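PDB 2VPT: lipolytic enzyme from Clostridium thermocellum, which probably removes acetyl groups from acetylated xylan, as the catalytic domain of a cellulosomal family 3 carbohydrate esterase of the SGNH hydrolase clan. Local coordinates for residues Glu61-Ser64 and Gly65-Ile68; Gln165-Arg168 and Asn169-Ile172. All coordinates share one frame; numbering follows the deposited sequence.

Contact 1: Glu61-Ser64 and Gly65-Ile68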
ATOM      1  N   GLU A  61       5.881  -8.630   0.510  1.00  8.80           N
ATOM      2  CA  GLU A  61       6.110  -8.561  -0.951  1.00  8.57           C
ATOM      3  C   GLU A  61       4.800  -8.794  -1.707  1.00  8.41           C
ATOM      4  O   GLU A  61       4.731  -9.582  -2.669  1.00  8.46           O
ATOM      5  CB  GLU A  61       7.176  -9.549  -1.429  1.00 10.46           C
ATOM      6  CG  GLU A  61       8.598  -9.178  -1.123  1.00 13.81           C
ATOM      7  CD  GLU A  61       9.145  -7.935  -1.791  1.00 13.00           C
ATOM      8  OE1 GLU A  61       8.535  -7.267  -2.676  1.00 11.75           O
ATOM      9  OE2 GLU A  61      10.225  -7.541  -1.339  1.00 16.38           O
ATOM     10  N   GLY A  62       3.761  -8.093  -1.271  1.00  7.81           N
ATOM     11  CA  GLY A  62       2.495  -8.019  -1.977  1.00  8.17           C
ATOM     12  C   GLY A  62       2.514  -6.844  -2.927  1.00  8.64           C
ATOM     13  O   GLY A  62       2.867  -5.730  -2.537  1.00  9.43           O
ATOM     14  N   HIS A  63       2.137  -7.101  -4.179  1.00  9.01           N
ATOM     15  CA  HIS A  63       2.155  -6.099  -5.239  1.00  9.71           C
ATOM     16  C   HIS A  63       0.827  -6.067  -5.975  1.00  9.91           C
ATOM     17  O   HIS A  63       0.545  -6.935  -6.803  1.00  9.96           O
ATOM     18  CB  HIS A  63       3.286  -6.430  -6.218  1.00  9.93           C
ATOM     19  CG  HIS A  63       4.641  -6.247  -5.629  1.00  9.71           C
ATOM     20  ND1 HIS A  63       5.290  -7.196  -4.860  1.00 11.65           N
ATOM     21  CD2 HIS A  63       5.445  -5.163  -5.636  1.00  8.56           C
ATOM     22  CE1 HIS A  63       6.433  -6.687  -4.429  1.00  8.16           C
ATOM     23  NE2 HIS A  63       6.565  -5.474  -4.921  1.00 13.34           N
ATOM     24  N   SER A  64      -0.011  -5.089  -5.644  1.00 11.38           N
ATOM     25  CA  SER A  64      -1.286  -4.914  -6.301  1.00 11.99           C
ATOM     26  C   SER A  64      -1.089  -4.840  -7.808  1.00 12.05           C
ATOM     27  O   SER A  64      -0.213  -4.136  -8.290  1.00 12.97           O
ATOM     28  CB  SER A  64      -1.974  -3.644  -5.807  1.00 12.70           C
ATOM     29  OG  SER A  64      -2.228  -3.736  -4.419  1.00 13.73           O
ATOM     30  N   GLY A  65      -1.913  -5.583  -8.529  1.00 12.31           N
ATOM     31  CA  GLY A  65      -1.891  -5.567  -9.985  1.00 12.48           C
ATOM     32  C   GLY A  65      -1.023  -6.628 -10.613  1.00 12.85           C
ATOM     33  O   GLY A  65      -1.086  -6.815 -11.825  1.00 15.17           O
ATOM     34  N   TRP A  66      -0.234  -7.361  -9.832  1.00 11.38           N
ATOM     35  CA  TRP A  66       0.788  -8.221 -10.419  1.00 10.73           C
ATOM     36  C   TRP A  66       0.311  -9.623 -10.738  1.00 10.54           C
ATOM     37  O   TRP A  66      -0.543 -10.189 -10.058  1.00 10.74           O
ATOM     38  CB  TRP A  66       2.034  -8.305  -9.564  1.00 10.00           C
ATOM     39  CG  TRP A  66       2.879  -7.075  -9.567  1.00  9.99           C
ATOM     40  CD1 TRP A  66       2.460  -5.777  -9.628  1.00 11.22           C
ATOM     41  CD2 TRP A  66       4.299  -7.034  -9.412  1.00 10.57           C
ATOM     42  NE1 TRP A  66       3.549  -4.934  -9.538  1.00 11.57           N
ATOM     43  CE2 TRP A  66       4.686  -5.679  -9.408  1.00 10.98           C
ATOM     44  CE3 TRP A  66       5.286  -8.017  -9.293  1.00 10.60           C
ATOM     45  CZ2 TRP A  66       6.009  -5.285  -9.270  1.00 12.52           C
ATOM     46  CZ3 TRP A  66       6.602  -7.621  -9.177  1.00 12.06           C
ATOM     47  CH2 TRP A  66       6.958  -6.270  -9.174  1.00 11.72           C
ATOM     48  N   THR A  67       0.929 -10.171 -11.783  1.00 10.88           N
ATOM     49  CA  THR A  67       0.680 -11.515 -12.269  1.00 10.65           C
ATOM     50  C   THR A  67       1.853 -12.425 -11.925  1.00 10.84           C
ATOM     51  O   THR A  67       2.922 -11.965 -11.504  1.00 10.69           O
ATOM     52  CB  THR A  67       0.543 -11.478 -13.796  1.00 11.07           C
ATOM     53  OG1 THR A  67       1.766 -10.959 -14.328  1.00 12.40           O
ATOM     54  CG2 THR A  67      -0.646 -10.590 -14.217  1.00 12.69           C
ATOM     55  N   ILE A  68       1.651 -13.723 -12.127  1.00 10.75           N
ATOM     56  CA  ILE A  68       2.692 -14.711 -11.931  1.00 10.93           C
ATOM     57  C   ILE A  68       4.027 -14.367 -12.615  1.00 11.69           C
ATOM     58  O   ILE A  68       5.063 -14.400 -11.964  1.00 11.92           O
ATOM     59  CB  ILE A  68       2.182 -16.125 -12.340  1.00 10.59           C
ATOM     60  CG1 ILE A  68       1.209 -16.641 -11.273  1.00 10.44           C
ATOM     61  CG2 ILE A  68       3.328 -17.090 -12.517  1.00 11.99           C
ATOM     62  CD1 ILE A  68       0.323 -17.777 -11.710  1.00 11.19           C
TER
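The carbonyl oxygen of H63 takes the backbone N-H of W66 at 3.2 Å from H63 O to W66 N. The donor is tilted out of the carbonyl plane. This bond closes a type II beta turn over H63, S64, G65 and W66. G65 takes the third place in the turn with a positive phi, where a CB would press on the carbonyl oxygen of S64.

The turn sets two aromatic side chains side by side, pointing the same way. CG of both H63 and W66 lies anti to its own carbonyl carbon (chi1 -68° and -73°). CB of H63 sits over the five-membered ring of W66, 3.3 Å from its centroid, in a CH-pi contact close to the ring normal. Farther out, the imidazole stacks face to face on the six-membered ring. The centroids are 4.2 Å apart and the planes diverge by 30°. The nearest approach of the rings is H63 CD2 to W66 CZ2, 3.7 Å. A weak bond from H63 ND1 to E61 O, 3.3 Å, may add a little to holding the ring.

NE1 of W66 bonds to E23 of the second subunit, and OG of S64 bonds to E17. The S64 side chain also touches a Ser-His-Asp group with charge-relay geometry, consistent with the active site of an SGNH hydrolase. The turn leads from strand 59-62 of the central sheet into helix 68-82, with T67 as N-cap. W78 of that helix also meets the H63 ring, and W66 packs on I71 and N74.

Contact 2: Gln165-Arg168 and Asn169-Ile172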
ATOM      1  N   GLN A 165     -15.926 -19.510   4.855  1.00 19.39           N
ATOM      2  CA  GLN A 165     -17.377 -19.403   4.953  1.00 20.87           C
ATOM      3  C   GLN A 165     -17.759 -18.042   4.394  1.00 20.94           C
ATOM      4  O   GLN A 165     -17.885 -17.064   5.126  1.00 21.35           O
ATOM      5  CB  GLN A 165     -17.817 -19.548   6.425  1.00 21.51           C
ATOM      6  CG  GLN A 165     -19.294 -19.232   6.727  1.00 24.10           C
ATOM      7  CD  GLN A 165     -19.544 -17.810   7.271  1.00 25.35           C
ATOM      8  OE1 GLN A 165     -20.548 -17.178   6.935  1.00 27.94           O
ATOM      9  NE2 GLN A 165     -18.640 -17.318   8.119  1.00 25.43           N
ATOM     10  N   PHE A 166     -17.920 -17.979   3.083  1.00 21.45           N
ATOM     11  CA  PHE A 166     -17.986 -16.706   2.383  1.00 21.70           C
ATOM     12  C   PHE A 166     -19.359 -16.058   2.452  1.00 22.41           C
ATOM     13  O   PHE A 166     -20.364 -16.681   2.129  1.00 22.95           O
ATOM     14  CB  PHE A 166     -17.566 -16.888   0.922  1.00 22.05           C
ATOM     15  CG  PHE A 166     -17.475 -15.601   0.160  1.00 21.99           C
ATOM     16  CD1 PHE A 166     -16.457 -14.699   0.427  1.00 22.36           C
ATOM     17  CD2 PHE A 166     -18.412 -15.286  -0.819  1.00 23.26           C
ATOM     18  CE1 PHE A 166     -16.373 -13.499  -0.270  1.00 22.94           C
ATOM     19  CE2 PHE A 166     -18.338 -14.090  -1.519  1.00 23.30           C
ATOM     20  CZ  PHE A 166     -17.312 -13.196  -1.245  1.00 22.54           C
ATOM     21  N   ASP A 167     -19.381 -14.804   2.872  1.00 22.70           N
ATOM     22  CA  ASP A 167     -20.592 -14.015   2.920  1.00 23.92           C
ATOM     23  C   ASP A 167     -20.276 -12.664   2.295  1.00 24.59           C
ATOM     24  O   ASP A 167     -19.575 -11.849   2.882  1.00 23.77           O
ATOM     25  CB  ASP A 167     -21.047 -13.864   4.368  1.00 23.96           C
ATOM     26  CG  ASP A 167     -22.375 -13.150   4.500  1.00 25.82           C
ATOM     27  OD1 ASP A 167     -22.854 -12.537   3.522  1.00 26.03           O
ATOM     28  OD2 ASP A 167     -22.945 -13.211   5.602  1.00 28.54           O
ATOM     29  N   ARG A 168     -20.786 -12.453   1.091  1.00 25.61           N
ATOM     30  CA  ARG A 168     -20.539 -11.220   0.346  1.00 27.23           C
ATOM     31  C   ARG A 168     -20.979  -9.958   1.090  1.00 27.35           C
ATOM     32  O   ARG A 168     -20.419  -8.879   0.866  1.00 28.26           O
ATOM     33  CB  ARG A 168     -21.218 -11.299  -1.026  1.00 28.05           C
ATOM     34  CG  ARG A 168     -22.737 -11.493  -0.965  1.00 31.17           C
ATOM     35  CD  ARG A 168     -23.227 -12.623  -1.880  1.00 35.49           C
ATOM     36  NE  ARG A 168     -22.531 -13.897  -1.654  1.00 37.22           N
ATOM     37  CZ  ARG A 168     -22.693 -14.687  -0.591  1.00 37.72           C
ATOM     38  NH1 ARG A 168     -23.522 -14.357   0.394  1.00 39.12           N
ATOM     39  NH2 ARG A 168     -22.010 -15.819  -0.508  1.00 38.07           N
ATOM     40  N   ASN A 169     -21.970 -10.090   1.974  1.00 26.93           N
ATOM     41  CA  ASN A 169     -22.460  -8.956   2.760  1.00 27.10           C
ATOM     42  C   ASN A 169     -21.582  -8.572   3.963  1.00 25.76           C
ATOM     43  O   ASN A 169     -21.789  -7.518   4.560  1.00 27.09           O
ATOM     44  CB  ASN A 169     -23.900  -9.217   3.216  1.00 27.66           C
ATOM     45  CG  ASN A 169     -24.869  -9.335   2.049  1.00 29.96           C
ATOM     46  OD1 ASN A 169     -24.817  -8.554   1.096  1.00 32.93           O
ATOM     47  ND2 ASN A 169     -25.749 -10.320   2.113  1.00 33.47           N
ATOM     48  N   THR A 170     -20.612  -9.412   4.324  1.00 23.72           N
ATOM     49  CA  THR A 170     -19.654  -9.064   5.389  1.00 22.07           C
ATOM     50  C   THR A 170     -18.195  -9.047   4.917  1.00 20.58           C
ATOM     51  O   THR A 170     -17.379  -8.278   5.434  1.00 19.75           O
ATOM     52  CB  THR A 170     -19.746 -10.032   6.606  1.00 21.89           C
ATOM     53  OG1 THR A 170     -19.427 -11.374   6.212  1.00 21.87           O
ATOM     54  CG2 THR A 170     -21.153 -10.011   7.218  1.00 22.27           C
ATOM     55  N   ASP A 171     -17.876  -9.895   3.948  1.00 19.17           N
ATOM     56  CA  ASP A 171     -16.479 -10.214   3.649  1.00 18.17           C
ATOM     57  C   ASP A 171     -15.868  -9.419   2.507  1.00 17.75           C
ATOM     58  O   ASP A 171     -14.664  -9.509   2.286  1.00 17.18           O
ATOM     59  CB  ASP A 171     -16.367 -11.702   3.320  1.00 17.55           C
ATOM     60  CG  ASP A 171     -16.802 -12.588   4.477  1.00 18.02           C
ATOM     61  OD1 ASP A 171     -16.905 -12.080   5.611  1.00 18.46           O
ATOM     62  OD2 ASP A 171     -17.010 -13.799   4.258  1.00 19.20           O
ATOM     63  N   ILE A 172     -16.687  -8.675   1.774  1.00 18.04           N
ATOM     64  CA  ILE A 172     -16.225  -7.866   0.648  1.00 18.39           C
ATOM     65  C   ILE A 172     -16.284  -6.384   0.986  1.00 18.58           C
ATOM     66  O   ILE A 172     -17.251  -5.900   1.568  1.00 19.25           O
ATOM     67  CB  ILE A 172     -17.037  -8.173  -0.625  1.00 18.65           C
ATOM     68  CG1 ILE A 172     -16.803  -9.626  -1.062  1.00 18.95           C
ATOM     69  CG2 ILE A 172     -16.676  -7.206  -1.766  1.00 19.14           C
ATOM     70  CD1 ILE A 172     -15.319 -10.017  -1.294  1.00 19.14           C
TER
HETATM   71  O   HOH W   1     -19.574  -6.864   2.292  1.00 40.21           O
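F166 lays the far end of its ring against the side chain of I172, with CZ 3.6 Å from I172 CG1. I172 CD1 lies at the ring edge, in plane. CG anti to the backbone N (chi1 -174°) places the ring there.

D167 is the N-cap of the short helix 168-171. Its OD1 accepts from N169 N at 3.0 Å, from above the carboxylate plane. Its carbonyl oxygen holds two N-H groups. D171 N comes nearly in line with the C=O bond, 2.8 Å from D167 O. T170 N reaches D167 O at 3.0 Å from above the carbonyl plane.

D171 returns the grip. Its OD2 accepts from D167 N at 2.9 Å, with a fairly straight bond (163°). Its OD1 takes the hydroxyl of T170, 2.7 Å from T170 OG1. Water 1 donates to both R168 O and I172 O and so links the start of the short helix to the residue after it.

K186 of helix 181-203 makes a salt bridge to D171 OD2 and also bonds to Q165 O. The carboxylate of D171 is buried. Its hydrogen bonds and the lysine charge would be expected to favour its ionised form.

Contact 1 is buried, about 11 Å from the centre of the chain to its own centre. Contact 2 is a surface contact, about 19 Å from it. Their centres are about 23 Å apart and they do not touch. They share no helix or strand. The residues 61-68 join strand 59-62 to helix 68-82 and also meet the second subunit. The residues 165-172 form the short helix 168-171 and its approach, tied to helix 181-203; no other chain of the assembly touches them. Chemistry follows place. Stacked aromatic rings dominate inside, with one backbone bond closing the turn. Carboxylates, backbone N-H groups and a bridging water dominate outside.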